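Glycoside hydrolase family 81 (Clostridium thermocellum, PDB 6FOP) probably hydrolyses beta-1,3-glucans such as laminarin, as a family 81 glycoside hydrolase of the cellulosome of its thermophilic host. Local coordinates at residues A[409-421]-A[468-482]. Numbering follows the deposited sequence.
Sequences SDEELNDHHFHYG and RNFDPYEGHSWASGH. With CA (calcium ion), chain B.
His482 and Glu412 are joined by a nearly straight hydrogen bond: the N-H at NE2 of His482 points at OE1 of Glu412, 2.8 Å away, with an angle of 178° at the hydrogen. The carboxylate oxygen lies in the plane of the imidazole, yet the histidine meets it on the anti side and somewhat out of the carboxylate plane. Next along, the amide of Asn414 faces the backbone of the other loop, its OD1 accepting from N of Gly481 at 3.2 Å in the carbonyl plane. A water also donates to that OD1, and it ties in OG of Ser480; the stronger polar partners of these two side chains are Tyr407 for Asn414 and Ala483 for Ser480. N of Asp415 then bonds to O of Ala479 at 3.0 Å, just where helix 416-433 begins. Gly481 fits closely here, its CA only 3.0 Å from O of Glu412 in a CA-H...O contact.

These links hold the loop leading into helix 416-433, in the family 81 C-terminal domain, against the chain that leaves a small beta-hairpin of strands 470-471 and 476-477, whose turn ends in a G1 beta bulge where Gly475 and His476 both face Asp471. At the hairpin's entry, the backbone oxygens of Arg468 and Phe470 bind calcium, together with Leu467 and four waters.

Further in, CG of His417 sits between its backbone N and carbonyl carbon (chi1 62°), which sets the ring between Asn469 and Phe418. The Asn469 amide stacks on one face, the planes only 7° apart, with CB 3.8 Å from the ring centroid in a CH-pi contact. ND2 of Asn469 is anchored to O of Trp478, which fixes the amide's rotation, while its OD1 is buried without a polar partner. CD1 of Phe418 lies over the opposite face, toward the rim of the ring, and NE2 of His417 is hydrogen-bonded to OE1 of Gln491. CB of Ser477 reaches CD2 of His417 at 3.5 Å, and CB of Ala479 packs against CE2 of Phe418.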
loop_
_atom_site.group_PDB
_atom_site.type_symbol
_atom_site.label_atom_id
_atom_site.label_comp_id
_atom_site.label_asym_id
_atom_site.label_seq_id
_atom_site.Cartn_x
_atom_site.Cartn_y
_atom_site.Cartn_z
ATOM N N SER A 409 11.377 -12.844 1.624
ATOM C CA SER A 409 11.349 -11.880 2.728
ATOM C C SER A 409 12.737 -11.481 3.201
ATOM O O SER A 409 12.925 -10.386 3.737
ATOM C CB SER A 409 10.490 -12.389 3.896
ATOM O OG SER A 409 11.040 -13.566 4.443
ATOM N N ASP A 410 13.701 -12.384 2.999
ATOM C CA ASP A 410 15.083 -12.160 3.351
ATOM C C ASP A 410 15.896 -11.459 2.241
ATOM O O ASP A 410 16.284 -10.309 2.403
ATOM C CB ASP A 410 15.751 -13.468 3.820
ATOM C CG ASP A 410 15.595 -14.639 2.856
ATOM O OD1 ASP A 410 14.888 -14.549 1.814
ATOM O OD2 ASP A 410 16.205 -15.679 3.144
ATOM N N GLU A 411 16.104 -12.128 1.101
ATOM C CA GLU A 411 17.027 -11.659 0.073
ATOM C C GLU A 411 16.461 -10.543 -0.778
ATOM O O GLU A 411 17.222 -9.747 -1.349
ATOM C CB GLU A 411 17.404 -12.786 -0.884
ATOM C CG GLU A 411 18.224 -13.862 -0.267
ATOM C CD GLU A 411 18.742 -14.798 -1.322
ATOM O OE1 GLU A 411 17.949 -15.648 -1.808
ATOM O OE2 GLU A 411 19.929 -14.635 -1.679
ATOM N N GLU A 412 15.139 -10.464 -0.866
ATOM C CA GLU A 412 14.468 -9.474 -1.715
ATOM C C GLU A 412 13.686 -8.438 -0.931
ATOM O O GLU A 412 13.072 -7.535 -1.514
ATOM C CB GLU A 412 13.541 -10.196 -2.675
ATOM C CG GLU A 412 14.246 -11.106 -3.653
ATOM C CD GLU A 412 13.262 -11.857 -4.506
ATOM O OE1 GLU A 412 12.441 -11.205 -5.177
ATOM O OE2 GLU A 412 13.294 -13.100 -4.517
ATOM N N LEU A 413 13.648 -8.588 0.403
ATOM C CA LEU A 413 12.819 -7.741 1.256
ATOM C C LEU A 413 11.376 -7.703 0.793
ATOM O O LEU A 413 10.655 -6.698 0.917
ATOM C CB LEU A 413 13.439 -6.342 1.448
ATOM C CG LEU A 413 14.769 -6.368 2.184
ATOM C CD1 LEU A 413 15.266 -4.945 2.378
ATOM C CD2 LEU A 413 14.771 -7.140 3.512
ATOM N N ASN A 414 10.905 -8.850 0.295
ATOM C CA ASN A 414 9.497 -8.938 -0.094
ATOM C C ASN A 414 8.561 -9.065 1.117
ATOM O O ASN A 414 8.897 -9.724 2.097
ATOM C CB ASN A 414 9.226 -10.159 -0.963
ATOM C CG ASN A 414 9.903 -10.115 -2.318
ATOM O OD1 ASN A 414 10.209 -9.056 -2.862
ATOM N ND2 ASN A 414 10.165 -11.304 -2.860
ATOM N N ASP A 415 7.396 -8.434 1.028
ATOM C CA ASP A 415 6.231 -8.929 1.764
ATOM C C ASP A 415 6.277 -8.771 3.285
ATOM O O ASP A 415 5.533 -9.467 3.987
ATOM C CB ASP A 415 5.958 -10.420 1.463
ATOM C CG ASP A 415 5.704 -10.723 -0.007
ATOM O OD1 ASP A 415 5.651 -9.793 -0.812
ATOM O OD2 ASP A 415 5.585 -11.925 -0.348
ATOM N N HIS A 416 7.085 -7.877 3.843
ATOM C CA HIS A 416 7.142 -7.861 5.303
ATOM C C HIS A 416 5.792 -7.510 5.926
ATOM O O HIS A 416 5.475 -7.975 7.030
ATOM C CB HIS A 416 8.221 -6.921 5.838
ATOM C CG HIS A 416 9.610 -7.444 5.652
ATOM N ND1 HIS A 416 10.694 -6.920 6.323
ATOM C CD2 HIS A 416 10.099 -8.427 4.863
ATOM C CE1 HIS A 416 11.788 -7.583 5.979
ATOM N NE2 HIS A 416 11.454 -8.497 5.087
ATOM N N HIS A 417 5.041 -6.631 5.280
ATOM C CA HIS A 417 3.706 -6.287 5.782
ATOM C C HIS A 417 2.778 -7.506 5.825
ATOM O O HIS A 417 2.056 -7.692 6.819
ATOM C CB HIS A 417 3.101 -5.072 5.034
ATOM C CG HIS A 417 2.873 -5.274 3.558
ATOM N ND1 HIS A 417 3.630 -6.111 2.775
ATOM C CD2 HIS A 417 1.963 -4.718 2.735
ATOM C CE1 HIS A 417 3.192 -6.058 1.529
ATOM N NE2 HIS A 417 2.180 -5.217 1.480
ATOM N N PHE A 418 2.828 -8.350 4.784
ATOM C CA PHE A 418 1.990 -9.549 4.758
ATOM C C PHE A 418 2.387 -10.470 5.916
ATOM O O PHE A 418 1.515 -11.015 6.619
ATOM C CB PHE A 418 2.188 -10.336 3.465
ATOM C CG PHE A 418 1.829 -9.595 2.190
ATOM C CD1 PHE A 418 0.932 -8.546 2.162
ATOM C CD2 PHE A 418 2.354 -10.050 0.991
ATOM C CE1 PHE A 418 0.557 -7.975 0.954
ATOM C CE2 PHE A 418 2.017 -9.454 -0.201
ATOM C CZ PHE A 418 1.111 -8.421 -0.212
ATOM N N HIS A 419 3.680 -10.720 6.082
ATOM C CA HIS A 419 4.112 -11.664 7.105
ATOM C C HIS A 419 3.820 -11.110 8.489
ATOM O O HIS A 419 3.238 -11.784 9.356
ATOM C CB HIS A 419 5.611 -11.929 7.050
ATOM C CG HIS A 419 6.120 -12.699 5.881
ATOM N ND1 HIS A 419 5.740 -12.526 4.571
ATOM C CD2 HIS A 419 7.114 -13.614 5.857
ATOM C CE1 HIS A 419 6.477 -13.315 3.800
ATOM N NE2 HIS A 419 7.314 -13.977 4.558
ATOM N N TYR A 420 4.287 -9.895 8.739
ATOM C CA TYR A 420 4.256 -9.363 10.089
ATOM C C TYR A 420 2.856 -8.931 10.519
ATOM O O TYR A 420 2.587 -8.868 11.705
ATOM C CB TYR A 420 5.256 -8.237 10.252
ATOM C CG TYR A 420 6.706 -8.608 10.001
ATOM C CD1 TYR A 420 7.125 -9.902 9.819
ATOM C CD2 TYR A 420 7.666 -7.600 9.898
ATOM C CE1 TYR A 420 8.442 -10.216 9.559
ATOM C CE2 TYR A 420 8.968 -7.893 9.629
ATOM C CZ TYR A 420 9.366 -9.195 9.438
ATOM O OH TYR A 420 10.657 -9.526 9.159
ATOM N N GLY A 421 1.966 -8.640 9.587
ATOM C CA GLY A 421 0.598 -8.293 9.933
ATOM C C GLY A 421 -0.072 -9.368 10.790
ATOM O O GLY A 421 -0.815 -9.047 11.710
ATOM N N ARG A 468 7.634 1.842 5.140
ATOM C CA ARG A 468 8.203 0.946 4.143
ATOM C C ARG A 468 7.221 0.469 3.092
ATOM O O ARG A 468 7.291 0.871 1.915
ATOM C CB ARG A 468 8.924 -0.253 4.770
ATOM C CG ARG A 468 9.681 -1.098 3.758
ATOM C CD ARG A 468 10.128 -2.443 4.295
ATOM N NE ARG A 468 10.907 -2.291 5.515
ATOM C CZ ARG A 468 12.201 -1.976 5.569
ATOM N NH1 ARG A 468 12.929 -1.770 4.460
ATOM N NH2 ARG A 468 12.784 -1.819 6.746
ATOM N N ASN A 469 6.279 -0.408 3.468
ATOM C CA ASN A 469 5.457 -1.026 2.427
ATOM C C ASN A 469 4.393 -0.118 1.810
ATOM O O ASN A 469 4.046 -0.291 0.629
ATOM C CB ASN A 469 4.860 -2.325 2.910
ATOM C CG ASN A 469 5.930 -3.360 3.148
ATOM O OD1 ASN A 469 6.454 -3.445 4.271
ATOM N ND2 ASN A 469 6.299 -4.107 2.130
ATOM N N PHE A 470 3.920 0.878 2.557
ATOM C CA PHE A 470 2.842 1.726 2.082
ATOM C C PHE A 470 3.385 2.800 1.153
ATOM O O PHE A 470 4.398 3.431 1.499
ATOM C CB PHE A 470 2.107 2.369 3.235
ATOM C CG PHE A 470 0.820 3.028 2.832
ATOM C CD1 PHE A 470 -0.274 2.241 2.430
ATOM C CD2 PHE A 470 0.654 4.388 2.899
ATOM C CE1 PHE A 470 -1.475 2.831 2.069
ATOM C CE2 PHE A 470 -0.554 4.970 2.553
ATOM C CZ PHE A 470 -1.619 4.185 2.136
ATOM N N ASP A 471 2.700 3.064 0.040
ATOM C CA ASP A 471 3.023 4.172 -0.900
ATOM C C ASP A 471 1.968 5.259 -0.626
ATOM O O ASP A 471 0.788 5.091 -0.952
ATOM C CB ASP A 471 2.917 3.660 -2.319
ATOM C CG ASP A 471 3.222 4.712 -3.385
ATOM O OD1 ASP A 471 2.900 5.899 -3.146
ATOM O OD2 ASP A 471 3.675 4.285 -4.482
ATOM N N PRO A 472 2.379 6.367 -0.009
ATOM C CA PRO A 472 1.387 7.384 0.366
ATOM C C PRO A 472 0.598 7.995 -0.784
ATOM O O PRO A 472 -0.519 8.497 -0.579
ATOM C CB PRO A 472 2.211 8.447 1.096
ATOM C CG PRO A 472 3.476 7.785 1.460
ATOM C CD PRO A 472 3.734 6.719 0.463
ATOM N N TYR A 473 1.192 8.012 -1.973
ATOM C CA TYR A 473 0.567 8.693 -3.098
ATOM C C TYR A 473 -0.322 7.759 -3.921
ATOM O O TYR A 473 -1.428 8.138 -4.311
ATOM C CB TYR A 473 1.565 9.500 -3.959
ATOM C CG TYR A 473 0.970 10.741 -4.579
ATOM C CD1 TYR A 473 0.385 10.697 -5.846
ATOM C CD2 TYR A 473 1.053 11.956 -3.930
ATOM C CE1 TYR A 473 -0.147 11.828 -6.412
ATOM C CE2 TYR A 473 0.517 13.101 -4.508
ATOM C CZ TYR A 473 -0.045 13.042 -5.776
ATOM O OH TYR A 473 -0.581 14.185 -6.357
ATOM N N GLU A 474 0.153 6.549 -4.184
ATOM C CA GLU A 474 -0.742 5.566 -4.803
ATOM C C GLU A 474 -1.832 5.114 -3.829
ATOM O O GLU A 474 -2.830 4.555 -4.274
ATOM C CB GLU A 474 0.007 4.346 -5.346
ATOM C CG GLU A 474 0.860 4.661 -6.560
ATOM C CD GLU A 474 0.946 3.582 -7.608
ATOM O OE1 GLU A 474 0.129 2.601 -7.636
ATOM O OE2 GLU A 474 1.828 3.746 -8.493
ATOM N N GLY A 475 -1.607 5.306 -2.527
ATOM C CA GLY A 475 -2.582 4.933 -1.511
ATOM C C GLY A 475 -2.693 3.465 -1.198
ATOM O O GLY A 475 -3.696 3.047 -0.626
ATOM N N HIS A 476 -1.691 2.676 -1.581
ATOM C CA HIS A 476 -1.699 1.264 -1.293
ATOM C C HIS A 476 -0.277 0.802 -1.054
ATOM O O HIS A 476 0.678 1.576 -1.285
ATOM C CB HIS A 476 -2.346 0.450 -2.430
ATOM C CG HIS A 476 -1.564 0.501 -3.699
ATOM N ND1 HIS A 476 -0.467 -0.308 -3.928
ATOM C CD2 HIS A 476 -1.654 1.338 -4.759
ATOM C CE1 HIS A 476 0.090 0.046 -5.078
ATOM N NE2 HIS A 476 -0.631 1.013 -5.610
ATOM N N SER A 477 -0.112 -0.456 -0.709
ATOM C CA SER A 477 1.160 -1.041 -0.441
ATOM C C SER A 477 1.791 -1.751 -1.621
ATOM O O SER A 477 1.119 -2.042 -2.636
ATOM C CB SER A 477 1.045 -1.942 0.775
ATOM O OG SER A 477 0.600 -1.216 1.901
ATOM N N TRP A 478 3.083 -2.033 -1.471
ATOM C CA TRP A 478 3.865 -2.711 -2.478
ATOM C C TRP A 478 4.589 -3.911 -1.867
ATOM O O TRP A 478 5.170 -3.832 -0.767
ATOM C CB TRP A 478 4.909 -1.790 -3.070
ATOM C CG TRP A 478 4.414 -0.660 -3.925
ATOM C CD1 TRP A 478 4.629 0.666 -3.692
ATOM C CD2 TRP A 478 3.738 -0.728 -5.184
ATOM N NE1 TRP A 478 4.107 1.434 -4.697
ATOM C CE2 TRP A 478 3.559 0.607 -5.631
ATOM C CE3 TRP A 478 3.213 -1.766 -5.959
ATOM C CZ2 TRP A 478 2.977 0.908 -6.842
ATOM C CZ3 TRP A 478 2.633 -1.463 -7.172
ATOM C CH2 TRP A 478 2.494 -0.121 -7.586
ATOM N N ALA A 479 4.551 -5.013 -2.606
ATOM C CA ALA A 479 5.113 -6.275 -2.141
ATOM C C ALA A 479 6.592 -6.456 -2.400
ATOM O O ALA A 479 7.295 -7.021 -1.561
ATOM C CB ALA A 479 4.342 -7.434 -2.731
ATOM N N SER A 480 7.085 -5.998 -3.564
ATOM C CA SER A 480 8.479 -6.292 -3.946
ATOM C C SER A 480 9.428 -5.338 -3.243
ATOM O O SER A 480 9.239 -4.135 -3.306
ATOM C CB SER A 480 8.652 -6.151 -5.455
ATOM O OG SER A 480 9.983 -6.406 -5.850
ATOM N N GLY A 481 10.482 -5.868 -2.621
ATOM C CA GLY A 481 11.497 -4.993 -2.043
ATOM C C GLY A 481 12.222 -4.124 -3.060
ATOM O O GLY A 481 12.584 -2.985 -2.752
ATOM N N HIS A 482 12.406 -4.680 -4.264
ATOM C CA HIS A 482 13.303 -4.129 -5.269
ATOM C C HIS A 482 12.637 -3.606 -6.536
ATOM O O HIS A 482 13.280 -2.828 -7.263
ATOM C CB HIS A 482 14.369 -5.180 -5.624
ATOM C CG HIS A 482 13.813 -6.513 -5.976
ATOM N ND1 HIS A 482 13.193 -6.775 -7.168
ATOM C CD2 HIS A 482 13.695 -7.638 -5.244
ATOM C CE1 HIS A 482 12.775 -8.026 -7.188
ATOM N NE2 HIS A 482 13.056 -8.564 -6.021
HETATM CA CA CA B . 6.698 3.191 1.242
HETATM O O HOH W 1 9.863 -9.118 -5.623
HETATM O O HOH W 2 8.903 -5.702 2.852
HETATM O O HOH W 3 5.827 1.761 -0.513
HETATM O O HOH W 4 6.593 4.596 -0.743
HETATM O O HOH W 5 8.997 2.904 0.697
HETATM O O HOH W 6 7.427 5.286 2.132
#